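Long-range contacts in nidogen (Mus musculus, PDB 1NPE), which is a basement-membrane protein thought to link laminin to other matrix components, probably binding laminin through this six-bladed YWTD propeller domain: residues T228-A233 with T244-K249; Y222-K227 with T251-I256; T9-R14 with A27-H32. All blocks are in the same frame, centred on the assembly; numbering follows the deposited sequence.

Contact 1: T228-A233 with T244-K249. With CD (cadmium ion), chain G.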
ATOM      1  N   THR A 228      -2.226  14.178   9.644  1.00 25.86           N
ATOM      2  CA  THR A 228      -1.685  15.535   9.665  1.00 25.24           C
ATOM      3  C   THR A 228      -1.235  16.081   8.312  1.00 25.50           C
ATOM      4  O   THR A 228      -0.944  17.271   8.192  1.00 27.19           O
ATOM      5  CB  THR A 228      -0.483  15.631  10.625  1.00 24.78           C
ATOM      6  OG1 THR A 228       0.605  14.858  10.106  1.00 23.80           O
ATOM      7  CG2 THR A 228      -0.851  15.116  12.013  1.00 26.20           C
ATOM      8  N   ASN A 229      -1.177  15.218   7.301  1.00 25.25           N
ATOM      9  CA  ASN A 229      -0.731  15.617   5.968  1.00 24.86           C
ATOM     10  C   ASN A 229       0.630  16.296   6.032  1.00 22.70           C
ATOM     11  O   ASN A 229       0.816  17.386   5.501  1.00 23.60           O
ATOM     12  CB  ASN A 229      -1.752  16.540   5.299  1.00 28.17           C
ATOM     13  CG  ASN A 229      -2.909  15.777   4.693  1.00 33.24           C
ATOM     14  OD1 ASN A 229      -2.710  14.871   3.881  1.00 36.38           O
ATOM     15  ND2 ASN A 229      -4.125  16.132   5.085  1.00 35.01           N
ATOM     16  N   SER A 230       1.579  15.656   6.701  1.00 20.62           N
ATOM     17  CA  SER A 230       2.908  16.227   6.819  1.00 18.65           C
ATOM     18  C   SER A 230       4.005  15.186   6.981  1.00 17.76           C
ATOM     19  O   SER A 230       3.737  14.006   7.223  1.00 16.96           O
ATOM     20  CB  SER A 230       2.958  17.187   8.005  1.00 17.57           C
ATOM     21  OG  SER A 230       3.002  16.479   9.234  1.00 19.15           O
ATOM     22  N   VAL A 231       5.238  15.634   6.783  1.00 17.28           N
ATOM     23  CA  VAL A 231       6.408  14.787   6.959  1.00 19.74           C
ATOM     24  C   VAL A 231       6.906  15.142   8.361  1.00 20.22           C
ATOM     25  O   VAL A 231       7.193  16.304   8.651  1.00 21.07           O
ATOM     26  CB  VAL A 231       7.508  15.085   5.921  1.00 19.71           C
ATOM     27  CG1 VAL A 231       8.749  14.260   6.228  1.00 17.70           C
ATOM     28  CG2 VAL A 231       6.999  14.793   4.510  1.00 18.00           C
ATOM     29  N   ILE A 232       6.987  14.145   9.230  1.00 18.85           N
ATOM     30  CA  ILE A 232       7.408  14.378  10.599  1.00 19.29           C
ATOM     31  C   ILE A 232       8.770  13.775  10.909  1.00 20.34           C
ATOM     32  O   ILE A 232       9.023  12.613  10.607  1.00 21.97           O
ATOM     33  CB  ILE A 232       6.351  13.832  11.598  1.00 17.22           C
ATOM     34  CG1 ILE A 232       4.976  14.441  11.302  1.00 15.88           C
ATOM     35  CG2 ILE A 232       6.763  14.140  13.027  1.00 19.61           C
ATOM     36  CD1 ILE A 232       3.854  13.901  12.158  1.00 14.20           C
ATOM     37  N   ALA A 233       9.649  14.589  11.489  1.00 22.66           N
ATOM     38  CA  ALA A 233      10.991  14.157  11.876  1.00 25.22           C
ATOM     39  C   ALA A 233      11.006  13.865  13.377  1.00 26.94           C
ATOM     40  O   ALA A 233      10.651  14.723  14.190  1.00 26.93           O
ATOM     41  CB  ALA A 233      12.012  15.239  11.535  1.00 22.59           C
ATOM     42  N   THR A 244       8.270  19.344  11.666  1.00 22.74           N
ATOM     43  CA  THR A 244       7.210  18.899  10.769  1.00 23.53           C
ATOM     44  C   THR A 244       7.178  19.781   9.527  1.00 23.56           C
ATOM     45  O   THR A 244       7.474  20.973   9.596  1.00 23.33           O
ATOM     46  CB  THR A 244       5.800  18.951  11.421  1.00 22.74           C
ATOM     47  OG1 THR A 244       5.458  20.306  11.736  1.00 27.45           O
ATOM     48  CG2 THR A 244       5.746  18.107  12.684  1.00 22.20           C
ATOM     49  N   PHE A 245       6.849  19.179   8.388  1.00 23.92           N
ATOM     50  CA  PHE A 245       6.747  19.914   7.139  1.00 23.87           C
ATOM     51  C   PHE A 245       5.386  19.679   6.508  1.00 24.63           C
ATOM     52  O   PHE A 245       5.030  18.542   6.202  1.00 25.51           O
ATOM     53  CB  PHE A 245       7.834  19.488   6.151  1.00 22.44           C
ATOM     54  CG  PHE A 245       7.658  20.069   4.777  1.00 21.96           C
ATOM     55  CD1 PHE A 245       7.673  21.448   4.584  1.00 24.10           C
ATOM     56  CD2 PHE A 245       7.465  19.245   3.678  1.00 23.01           C
ATOM     57  CE1 PHE A 245       7.500  21.996   3.315  1.00 23.77           C
ATOM     58  CE2 PHE A 245       7.290  19.780   2.402  1.00 22.37           C
ATOM     59  CZ  PHE A 245       7.307  21.157   2.219  1.00 24.17           C
ATOM     60  N   HIS A 246       4.634  20.757   6.319  1.00 24.61           N
ATOM     61  CA  HIS A 246       3.324  20.684   5.691  1.00 25.26           C
ATOM     62  C   HIS A 246       3.435  21.223   4.277  1.00 25.26           C
ATOM     63  O   HIS A 246       3.629  22.425   4.095  1.00 26.27           O
ATOM     64  CB  HIS A 246       2.301  21.572   6.409  1.00 26.94           C
ATOM     65  CG  HIS A 246       1.920  21.107   7.775  1.00 30.61           C
ATOM     66  ND1 HIS A 246       2.748  21.252   8.867  1.00 31.93           N
ATOM     67  CD2 HIS A 246       0.774  20.559   8.242  1.00 33.55           C
ATOM     68  CE1 HIS A 246       2.127  20.816   9.948  1.00 32.39           C
ATOM     69  NE2 HIS A 246       0.927  20.391   9.597  1.00 35.22           N
ATOM     70  N   PRO A 247       3.384  20.348   3.259  1.00 23.72           N
ATOM     71  CA  PRO A 247       3.470  20.863   1.887  1.00 22.42           C
ATOM     72  C   PRO A 247       2.208  21.697   1.625  1.00 23.12           C
ATOM     73  O   PRO A 247       1.137  21.364   2.127  1.00 21.45           O
ATOM     74  CB  PRO A 247       3.487  19.591   1.043  1.00 21.93           C
ATOM     75  CG  PRO A 247       2.799  18.575   1.909  1.00 23.40           C
ATOM     76  CD  PRO A 247       3.345  18.878   3.271  1.00 22.01           C
ATOM     77  N   HIS A 248       2.341  22.794   0.881  1.00 24.21           N
ATOM     78  CA  HIS A 248       1.198  23.666   0.596  1.00 24.95           C
ATOM     79  C   HIS A 248      -0.015  22.933   0.017  1.00 24.54           C
ATOM     80  O   HIS A 248      -1.152  23.195   0.413  1.00 23.17           O
ATOM     81  CB  HIS A 248       1.614  24.837  -0.301  1.00 25.60           C
ATOM     82  CG  HIS A 248       2.473  25.846   0.395  1.00 25.98           C
ATOM     83  ND1 HIS A 248       2.022  26.593   1.463  1.00 24.32           N
ATOM     84  CD2 HIS A 248       3.774  26.182   0.224  1.00 25.63           C
ATOM     85  CE1 HIS A 248       3.010  27.336   1.926  1.00 23.53           C
ATOM     86  NE2 HIS A 248       4.085  27.107   1.191  1.00 24.85           N
ATOM     87  N   LYS A 249       0.237  22.016  -0.910  1.00 23.54           N
ATOM     88  CA  LYS A 249      -0.822  21.223  -1.525  1.00 25.13           C
ATOM     89  C   LYS A 249      -1.055  20.047  -0.571  1.00 26.91           C
ATOM     90  O   LYS A 249      -0.331  19.049  -0.611  1.00 27.78           O
ATOM     91  CB  LYS A 249      -0.369  20.728  -2.902  1.00 23.96           C
ATOM     92  CG  LYS A 249      -1.440  20.011  -3.686  1.00 22.12           C
ATOM     93  CD  LYS A 249      -1.921  20.839  -4.841  1.00 21.66           C
ATOM     94  CE  LYS A 249      -0.845  21.015  -5.884  1.00 23.34           C
ATOM     95  NZ  LYS A 249      -1.343  21.783  -7.056  1.00 19.18           N
TER
HETATM   96 CD    CD G5004      -0.466  27.032   2.234  1.00 31.47          CD
HETATM   97  O   HOH W   1      -1.616  19.293  10.100  1.00 16.50           O
HETATM   98  O   HOH W   2      -1.367  24.519   2.975  1.00 28.34           O

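Contact 2: Y222-K227 with T251-I256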
ATOM      1  N   TYR A 222      12.050   9.885   9.722  1.00 20.64           N
ATOM      2  CA  TYR A 222      11.196  10.780   8.956  1.00 19.01           C
ATOM      3  C   TYR A 222      10.036   9.949   8.435  1.00 17.16           C
ATOM      4  O   TYR A 222      10.244   8.992   7.683  1.00 16.20           O
ATOM      5  CB  TYR A 222      11.958  11.403   7.782  1.00 20.03           C
ATOM      6  CG  TYR A 222      13.129  12.258   8.195  1.00 20.44           C
ATOM      7  CD1 TYR A 222      14.397  11.702   8.353  1.00 20.02           C
ATOM      8  CD2 TYR A 222      12.969  13.622   8.442  1.00 19.66           C
ATOM      9  CE1 TYR A 222      15.479  12.480   8.748  1.00 20.84           C
ATOM     10  CE2 TYR A 222      14.046  14.411   8.842  1.00 20.62           C
ATOM     11  CZ  TYR A 222      15.295  13.832   8.992  1.00 21.41           C
ATOM     12  OH  TYR A 222      16.361  14.598   9.391  1.00 24.91           O
ATOM     13  N   TYR A 223       8.824  10.288   8.865  1.00 14.39           N
ATOM     14  CA  TYR A 223       7.653   9.557   8.413  1.00 13.79           C
ATOM     15  C   TYR A 223       6.559  10.438   7.812  1.00 13.37           C
ATOM     16  O   TYR A 223       6.466  11.630   8.109  1.00 12.02           O
ATOM     17  CB  TYR A 223       7.086   8.674   9.537  1.00 11.30           C
ATOM     18  CG  TYR A 223       6.384   9.392  10.669  1.00 12.12           C
ATOM     19  CD1 TYR A 223       5.007   9.625  10.625  1.00 12.58           C
ATOM     20  CD2 TYR A 223       7.079   9.777  11.816  1.00 13.72           C
ATOM     21  CE1 TYR A 223       4.338  10.217  11.700  1.00 13.00           C
ATOM     22  CE2 TYR A 223       6.424  10.371  12.894  1.00 12.94           C
ATOM     23  CZ  TYR A 223       5.053  10.584  12.829  1.00 13.40           C
ATOM     24  OH  TYR A 223       4.398  11.142  13.899  1.00 15.60           O
ATOM     25  N   THR A 224       5.752   9.837   6.940  1.00 14.34           N
ATOM     26  CA  THR A 224       4.642  10.537   6.308  1.00 13.45           C
ATOM     27  C   THR A 224       3.388  10.183   7.087  1.00 14.58           C
ATOM     28  O   THR A 224       3.192   9.022   7.466  1.00 15.43           O
ATOM     29  CB  THR A 224       4.473  10.129   4.836  1.00 14.56           C
ATOM     30  OG1 THR A 224       4.249   8.716   4.747  1.00 13.24           O
ATOM     31  CG2 THR A 224       5.720  10.517   4.034  1.00 10.75           C
ATOM     32  N   ASP A 225       2.542  11.180   7.324  1.00 14.80           N
ATOM     33  CA  ASP A 225       1.325  10.981   8.097  1.00 16.51           C
ATOM     34  C   ASP A 225       0.083  11.392   7.317  1.00 18.11           C
ATOM     35  O   ASP A 225       0.021  12.480   6.747  1.00 17.23           O
ATOM     36  CB  ASP A 225       1.431  11.759   9.415  1.00 16.17           C
ATOM     37  CG  ASP A 225       0.333  11.403  10.407  1.00 17.86           C
ATOM     38  OD1 ASP A 225      -0.804  11.856  10.222  1.00 20.69           O
ATOM     39  OD2 ASP A 225       0.611  10.694  11.393  1.00 15.05           O
ATOM     40  N   TRP A 226      -0.899  10.496   7.301  1.00 19.64           N
ATOM     41  CA  TRP A 226      -2.170  10.701   6.601  1.00 21.34           C
ATOM     42  C   TRP A 226      -3.158  11.619   7.341  1.00 22.41           C
ATOM     43  O   TRP A 226      -4.026  12.244   6.726  1.00 22.71           O
ATOM     44  CB  TRP A 226      -2.841   9.348   6.362  1.00 21.07           C
ATOM     45  CG  TRP A 226      -2.280   8.563   5.214  1.00 21.91           C
ATOM     46  CD1 TRP A 226      -1.208   8.888   4.427  1.00 19.89           C
ATOM     47  CD2 TRP A 226      -2.798   7.334   4.696  1.00 19.88           C
ATOM     48  NE1 TRP A 226      -1.031   7.938   3.454  1.00 19.28           N
ATOM     49  CE2 TRP A 226      -1.993   6.973   3.596  1.00 19.72           C
ATOM     50  CE3 TRP A 226      -3.864   6.500   5.059  1.00 20.87           C
ATOM     51  CZ2 TRP A 226      -2.221   5.816   2.853  1.00 19.11           C
ATOM     52  CZ3 TRP A 226      -4.088   5.349   4.324  1.00 19.98           C
ATOM     53  CH2 TRP A 226      -3.268   5.017   3.231  1.00 19.31           C
ATOM     54  N   LYS A 227      -3.063  11.637   8.664  1.00 22.68           N
ATOM     55  CA  LYS A 227      -3.938  12.459   9.489  1.00 25.17           C
ATOM     56  C   LYS A 227      -3.517  13.928   9.440  1.00 26.35           C
ATOM     57  O   LYS A 227      -4.336  14.806   9.164  1.00 27.69           O
ATOM     58  CB  LYS A 227      -3.910  11.935  10.931  1.00 27.36           C
ATOM     59  CG  LYS A 227      -4.493  12.857  11.995  1.00 32.88           C
ATOM     60  CD  LYS A 227      -6.010  12.905  11.969  1.00 38.29           C
ATOM     61  CE  LYS A 227      -6.529  13.785  13.107  1.00 41.30           C
ATOM     62  NZ  LYS A 227      -8.003  13.998  13.043  1.00 44.21           N
ATOM     63  N   THR A 251      -2.423  17.199  -0.116  1.00 29.20           N
ATOM     64  CA  THR A 251      -2.950  15.917  -0.584  1.00 29.16           C
ATOM     65  C   THR A 251      -2.253  14.773   0.176  1.00 28.65           C
ATOM     66  O   THR A 251      -1.274  14.996   0.887  1.00 28.38           O
ATOM     67  CB  THR A 251      -2.785  15.733  -2.120  1.00 29.95           C
ATOM     68  OG1 THR A 251      -1.398  15.641  -2.459  1.00 29.25           O
ATOM     69  CG2 THR A 251      -3.395  16.902  -2.869  1.00 27.68           C
ATOM     70  N   ARG A 252      -2.784  13.562   0.048  1.00 27.93           N
ATOM     71  CA  ARG A 252      -2.249  12.385   0.734  1.00 26.78           C
ATOM     72  C   ARG A 252      -0.766  12.105   0.434  1.00 24.71           C
ATOM     73  O   ARG A 252      -0.368  11.975  -0.723  1.00 24.90           O
ATOM     74  CB  ARG A 252      -3.080  11.159   0.356  1.00 28.56           C
ATOM     75  CG  ARG A 252      -3.075  10.036   1.375  1.00 29.70           C
ATOM     76  CD  ARG A 252      -3.949  10.382   2.550  1.00 31.46           C
ATOM     77  NE  ARG A 252      -4.980   9.378   2.788  1.00 34.15           N
ATOM     78  CZ  ARG A 252      -5.908   9.473   3.736  1.00 33.87           C
ATOM     79  NH1 ARG A 252      -5.936  10.528   4.542  1.00 34.29           N
ATOM     80  NH2 ARG A 252      -6.811   8.515   3.879  1.00 32.89           N
ATOM     81  N   LEU A 253       0.044  12.052   1.483  1.00 21.91           N
ATOM     82  CA  LEU A 253       1.468  11.760   1.352  1.00 21.10           C
ATOM     83  C   LEU A 253       1.678  10.247   1.383  1.00 20.06           C
ATOM     84  O   LEU A 253       1.006   9.552   2.137  1.00 18.52           O
ATOM     85  CB  LEU A 253       2.250  12.384   2.510  1.00 22.34           C
ATOM     86  CG  LEU A 253       2.247  13.904   2.685  1.00 22.73           C
ATOM     87  CD1 LEU A 253       3.278  14.264   3.730  1.00 24.78           C
ATOM     88  CD2 LEU A 253       2.607  14.576   1.383  1.00 22.59           C
ATOM     89  N   TYR A 254       2.617   9.739   0.589  1.00 18.06           N
ATOM     90  CA  TYR A 254       2.882   8.308   0.578  1.00 18.00           C
ATOM     91  C   TYR A 254       4.317   7.929   0.967  1.00 17.49           C
ATOM     92  O   TYR A 254       4.771   8.275   2.056  1.00 18.35           O
ATOM     93  CB  TYR A 254       2.458   7.697  -0.763  1.00 18.39           C
ATOM     94  CG  TYR A 254       0.970   7.844  -1.005  1.00 21.66           C
ATOM     95  CD1 TYR A 254       0.046   7.168  -0.204  1.00 23.40           C
ATOM     96  CD2 TYR A 254       0.480   8.709  -1.988  1.00 22.50           C
ATOM     97  CE1 TYR A 254      -1.327   7.351  -0.370  1.00 26.18           C
ATOM     98  CE2 TYR A 254      -0.895   8.899  -2.162  1.00 25.56           C
ATOM     99  CZ  TYR A 254      -1.789   8.220  -1.349  1.00 26.58           C
ATOM    100  OH  TYR A 254      -3.141   8.436  -1.477  1.00 30.06           O
ATOM    101  N   GLY A 255       5.012   7.201   0.096  1.00 16.26           N
ATOM    102  CA  GLY A 255       6.370   6.777   0.383  1.00 15.08           C
ATOM    103  C   GLY A 255       7.356   7.899   0.645  1.00 16.06           C
ATOM    104  O   GLY A 255       7.149   9.043   0.234  1.00 17.46           O
ATOM    105  N   ILE A 256       8.449   7.553   1.307  1.00 15.77           N
ATOM    106  CA  ILE A 256       9.487   8.512   1.644  1.00 17.10           C
ATOM    107  C   ILE A 256      10.840   7.808   1.654  1.00 19.43           C
ATOM    108  O   ILE A 256      10.959   6.672   2.117  1.00 22.61           O
ATOM    109  CB  ILE A 256       9.205   9.169   3.023  1.00 14.87           C
ATOM    110  CG1 ILE A 256      10.134  10.355   3.263  1.00 12.71           C
ATOM    111  CG2 ILE A 256       9.330   8.152   4.137  1.00 13.46           C
ATOM    112  CD1 ILE A 256       9.724  11.199   4.458  1.00 11.82           C
TER
HETATM  113  O   HOH W   3      -0.781  12.712   4.212  1.00 17.73           O

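Contact 3: T9-R14 with A27-H32. With CD (cadmium ion), chain E.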
ATOM      1  N   THR A   9       0.009  12.133  -4.842  1.00 25.25           N
ATOM      2  CA  THR A   9      -0.702  11.769  -6.056  1.00 23.70           C
ATOM      3  C   THR A   9      -0.224  12.682  -7.172  1.00 23.13           C
ATOM      4  O   THR A   9      -0.222  13.904  -7.025  1.00 23.52           O
ATOM      5  CB  THR A   9      -2.234  11.895  -5.880  1.00 25.16           C
ATOM      6  OG1 THR A   9      -2.686  10.940  -4.913  1.00 25.97           O
ATOM      7  CG2 THR A   9      -2.962  11.651  -7.189  1.00 22.25           C
ATOM      8  N   GLY A  10       0.268  12.063  -8.245  1.00 23.69           N
ATOM      9  CA  GLY A  10       0.743  12.792  -9.409  1.00 21.92           C
ATOM     10  C   GLY A  10       2.124  13.421  -9.347  1.00 21.62           C
ATOM     11  O   GLY A  10       2.501  14.130 -10.278  1.00 21.96           O
ATOM     12  N   LYS A  11       2.897  13.138  -8.299  1.00 20.93           N
ATOM     13  CA  LYS A  11       4.230  13.735  -8.172  1.00 19.96           C
ATOM     14  C   LYS A  11       5.115  13.123  -7.093  1.00 19.18           C
ATOM     15  O   LYS A  11       4.678  12.291  -6.303  1.00 19.60           O
ATOM     16  CB  LYS A  11       4.090  15.229  -7.862  1.00 21.19           C
ATOM     17  CG  LYS A  11       3.240  15.507  -6.628  1.00 22.44           C
ATOM     18  CD  LYS A  11       3.159  16.991  -6.291  1.00 26.04           C
ATOM     19  CE  LYS A  11       4.490  17.519  -5.787  1.00 25.66           C
ATOM     20  NZ  LYS A  11       4.353  18.933  -5.363  1.00 27.80           N
ATOM     21  N   ILE A  12       6.380  13.530  -7.110  1.00 18.70           N
ATOM     22  CA  ILE A  12       7.366  13.130  -6.113  1.00 20.90           C
ATOM     23  C   ILE A  12       8.001  14.458  -5.694  1.00 22.59           C
ATOM     24  O   ILE A  12       8.503  15.203  -6.541  1.00 22.26           O
ATOM     25  CB  ILE A  12       8.482  12.217  -6.675  1.00 18.90           C
ATOM     26  CG1 ILE A  12       7.926  10.849  -7.077  1.00 18.82           C
ATOM     27  CG2 ILE A  12       9.570  12.024  -5.623  1.00 16.30           C
ATOM     28  CD1 ILE A  12       8.982   9.948  -7.697  1.00 15.00           C
ATOM     29  N   GLU A  13       7.941  14.767  -4.402  1.00 23.71           N
ATOM     30  CA  GLU A  13       8.505  16.005  -3.874  1.00 26.70           C
ATOM     31  C   GLU A  13       9.948  15.825  -3.408  1.00 27.31           C
ATOM     32  O   GLU A  13      10.357  14.734  -3.013  1.00 27.89           O
ATOM     33  CB  GLU A  13       7.642  16.537  -2.727  1.00 26.80           C
ATOM     34  CG  GLU A  13       7.988  17.959  -2.259  1.00 31.03           C
ATOM     35  CD  GLU A  13       7.502  19.060  -3.204  1.00 31.37           C
ATOM     36  OE1 GLU A  13       7.097  18.761  -4.345  1.00 32.27           O
ATOM     37  OE2 GLU A  13       7.522  20.237  -2.798  1.00 32.99           O
ATOM     38  N   ARG A  14      10.692  16.925  -3.406  1.00 28.61           N
ATOM     39  CA  ARG A  14      12.093  16.924  -3.008  1.00 30.26           C
ATOM     40  C   ARG A  14      12.443  18.116  -2.115  1.00 31.75           C
ATOM     41  O   ARG A  14      12.029  19.250  -2.385  1.00 32.48           O
ATOM     42  CB  ARG A  14      12.959  16.976  -4.266  1.00 31.31           C
ATOM     43  CG  ARG A  14      14.433  17.188  -4.030  1.00 34.29           C
ATOM     44  CD  ARG A  14      15.170  17.407  -5.342  1.00 33.87           C
ATOM     45  NE  ARG A  14      16.612  17.408  -5.122  1.00 36.29           N
ATOM     46  CZ  ARG A  14      17.521  17.200  -6.068  1.00 37.23           C
ATOM     47  NH1 ARG A  14      17.149  16.976  -7.322  1.00 36.82           N
ATOM     48  NH2 ARG A  14      18.810  17.197  -5.751  1.00 38.45           N
ATOM     49  N   ALA A  27      11.714  23.273  -0.651  1.00 30.59           N
ATOM     50  CA  ALA A  27      10.986  22.134  -1.196  1.00 31.15           C
ATOM     51  C   ALA A  27      10.410  22.424  -2.586  1.00 32.10           C
ATOM     52  O   ALA A  27       9.566  23.313  -2.761  1.00 30.44           O
ATOM     53  CB  ALA A  27       9.873  21.720  -0.245  1.00 30.41           C
ATOM     54  N   LYS A  28      10.879  21.667  -3.569  1.00 32.74           N
ATOM     55  CA  LYS A  28      10.420  21.814  -4.944  1.00 34.20           C
ATOM     56  C   LYS A  28      10.126  20.423  -5.499  1.00 33.79           C
ATOM     57  O   LYS A  28      10.639  19.419  -4.994  1.00 33.22           O
ATOM     58  CB  LYS A  28      11.489  22.514  -5.800  1.00 34.73           C
ATOM     59  CG  LYS A  28      12.778  21.705  -5.981  1.00 38.09           C
ATOM     60  CD  LYS A  28      13.899  22.528  -6.624  1.00 39.62           C
ATOM     61  CE  LYS A  28      15.165  21.681  -6.795  1.00 42.23           C
ATOM     62  NZ  LYS A  28      16.353  22.477  -7.243  1.00 42.27           N
ATOM     63  N   ALA A  29       9.292  20.371  -6.533  1.00 32.49           N
ATOM     64  CA  ALA A  29       8.935  19.105  -7.156  1.00 30.51           C
ATOM     65  C   ALA A  29      10.123  18.464  -7.853  1.00 29.43           C
ATOM     66  O   ALA A  29      10.890  19.133  -8.551  1.00 28.72           O
ATOM     67  CB  ALA A  29       7.800  19.308  -8.142  1.00 31.48           C
ATOM     68  N   PHE A  30      10.304  17.172  -7.608  1.00 28.07           N
ATOM     69  CA  PHE A  30      11.375  16.419  -8.239  1.00 26.07           C
ATOM     70  C   PHE A  30      10.884  15.971  -9.611  1.00 25.66           C
ATOM     71  O   PHE A  30      11.589  16.084 -10.611  1.00 23.72           O
ATOM     72  CB  PHE A  30      11.725  15.181  -7.407  1.00 24.02           C
ATOM     73  CG  PHE A  30      12.513  14.139  -8.162  1.00 21.19           C
ATOM     74  CD1 PHE A  30      13.712  14.469  -8.788  1.00 18.47           C
ATOM     75  CD2 PHE A  30      12.053  12.829  -8.249  1.00 18.15           C
ATOM     76  CE1 PHE A  30      14.438  13.511  -9.489  1.00 18.88           C
ATOM     77  CE2 PHE A  30      12.768  11.864  -8.944  1.00 18.02           C
ATOM     78  CZ  PHE A  30      13.964  12.202  -9.568  1.00 19.04           C
ATOM     79  N   LEU A  31       9.646  15.499  -9.648  1.00 26.34           N
ATOM     80  CA  LEU A  31       9.080  14.996 -10.880  1.00 26.79           C
ATOM     81  C   LEU A  31       7.567  15.049 -10.842  1.00 27.08           C
ATOM     82  O   LEU A  31       6.951  14.834  -9.796  1.00 27.34           O
ATOM     83  CB  LEU A  31       9.516  13.539 -11.045  1.00 29.23           C
ATOM     84  CG  LEU A  31       9.703  12.924 -12.427  1.00 30.28           C
ATOM     85  CD1 LEU A  31      10.890  13.578 -13.124  1.00 28.61           C
ATOM     86  CD2 LEU A  31       9.951  11.432 -12.261  1.00 28.79           C
ATOM     87  N   HIS A  32       6.978  15.365 -11.989  1.00 26.34           N
ATOM     88  CA  HIS A  32       5.533  15.398 -12.127  1.00 25.34           C
ATOM     89  C   HIS A  32       5.111  14.273 -13.070  1.00 25.28           C
ATOM     90  O   HIS A  32       5.557  14.215 -14.223  1.00 25.05           O
ATOM     91  CB  HIS A  32       5.060  16.734 -12.713  1.00 24.29           C
ATOM     92  CG  HIS A  32       4.836  17.801 -11.692  1.00 22.15           C
ATOM     93  ND1 HIS A  32       5.608  18.941 -11.626  1.00 21.40           N
ATOM     94  CD2 HIS A  32       3.906  17.920 -10.716  1.00 21.96           C
ATOM     95  CE1 HIS A  32       5.164  19.717 -10.655  1.00 20.43           C
ATOM     96  NE2 HIS A  32       4.131  19.120 -10.086  1.00 23.79           N
TER
HETATM   97 CD    CD E5005       6.755  19.474 -13.791  1.00 43.47          CD
HETATM   98  O   HOH W   4       7.749  17.143 -14.752  1.00 33.52           O

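Contact 1: T228-A233 with T244-K249
Val231 and Phe245 form an antiparallel hydrogen-bonded pair in which each backbone serves the other. Val231 N gives its hydrogen to Phe245 O at 3.0 Å, and Phe245 N gives its own to Val231 O at 2.9 Å. The Val231 carbonyl has a second, weaker visitor in the CA-H of Thr244, whose CA is 3.3 Å from that O. Ile232 and Thr244 face each other as a non-hydrogen-bonded pair, and the Ile232 backbone bonds instead to Tyr223. These are the third and outermost strands of a propeller blade, a four-stranded antiparallel sheet; at the start of the third, Asn229 and Ser230 both face Asp225 in a G1 beta bulge. The His246 imidazole lies over Ser230, with Ser230 CB 4.0 Å from the ring centroid and only 5° off the normal, a CH-pi contact. At the ring edge, in plane, His246 NE2 meets a water at 2.8 Å, which donates to Thr228 O. Ser230 OG, set between its backbone N and carbonyl carbon (chi1 75°), is hydrogen-bonded to Thr228 OG1 at 3.0 Å. Thr228 N is taken by Asp225 OD1. His248 ND1 binds a cadmium ion, whose water donates to His248 O.

Contact 2: Y222-K227 with T251-I256
The indole of Trp226 is met by Arg252 over a face, by Leu253 O at the edge and by the Tyr254 ring obliquely. The Arg252 guanidinium lies flat on it, the planes 3° apart and the centres separated by 4.4 Å, while Arg252 CD sits 3.6 Å from the centroid of the five-membered ring. Bends at chi2 and chi3 fold the arginine over the indole, which also meets the rings of Phe212 and Tyr210 nearly parallel. At the indole edge, in plane, Trp226 NE1 makes a weak hydrogen bond to Leu253 O at 2.9 Å. Tyr254 CE1 comes 3.7 Å from Trp226 CZ2, the ring planes nearly perpendicular. The packing is tight again at Thr224, whose OG1 donates to Tyr254 O at 2.8 Å and accepts from Ala213 N, so that the buried hydroxyl is held twice. Thr224 CG2 lies 3.9 Å from Ile256 CB, the two side chains running in opposite directions. Between these points a water links the backbones, donating to Asp225 O and accepting from Leu253 N. The looser side holds Lys227, which is exposed, and Arg252, partly exposed beside the other protein chain, whose acidic side chain accepts from Arg252 N. Asp225 OD2 accepts from Tyr210 N. Tyr222 to Asp225 spell a variant of the YWTD signature, on the second strand of a propeller blade, here covered by the loop leading into the closing strand 256-259.

Contact 3: T9-R14 with A27-H32
Ile12 and Phe30 lie side by side and point the same way, Ile12 CG2 meeting the edge of the phenyl ring 3.7 Å from Phe30 CD2. Phe30 has its CG anti to the backbone N (chi1 163°), which sends the ring out along Ile12 toward Val50 of the next blade, while Ile12 and Leu31 pack on Trp52. Phe30 CB is also 3.8 Å from Arg14 CB, and the extended arginine runs on with its guanidinium oblique to the ring. The backbone beneath is irregular: Phe30 and Leu31 both face Ile12 in a classic beta bulge, so that Ile12 O accepts Phe30 N at 2.9 Å and, more weakly, Leu31 N. Glu13 does something different. Its CB starts away from the neighbouring strand, but a bend at chi2 (76°) brings the carboxylate back over the Lys28-Ala29 peptide, with Glu13 CD 3.6 Å from Lys28 O and Glu13 OE1 3.4 Å from Ala29 CA. Lys11 reaches along its own strand to make a salt bridge, Lys11 NZ to Glu13 OE1 at 2.9 Å, coming from above the carboxylate plane, 48° out of it. Were Glu13 an alanine, the Lys11 ammonium would probably lose its mate and the Lys28-Ala29 peptide its cover. Lys11 CB, in turn, touches His32 CD2 at 3.9 Å, while His32 ND1 binds a cadmium ion at 2.5 Å, together with a water and an acidic side chain of the other protein chain. Ile12, Phe30 and Leu31 thus pack toward the adjoining blade, while the Lys11-Glu13 pair and the metal-bound His32 gather on another part of the hairpin, where the Lys11 charge, probably offset in part by Glu13, is likely to disturb the nearby histidine less than a lone ammonium would.

How the contacts relate
From the N terminus, contact 3 comes first: it closes the hairpin of strands 11-17 and 28-33, the outer half of the blade that begins with strand 2-8. The chain then runs round the other blades before contact 2 opens. Contact 1, the outer hairpin of the last blade, is nested inside the loop that contact 2 closes, and contact 3 stands in series with both. Strands 220-225 and 230-235, neighbours in one sheet, join contacts 1 and 2 directly. From Ile256 the chain supplies strand 256-259 to the first blade, which ties the two ends of the propeller. Phe245 on Ala27 joins last blade to first, and Tyr254 on Thr9 sets the closing loop against the first blade.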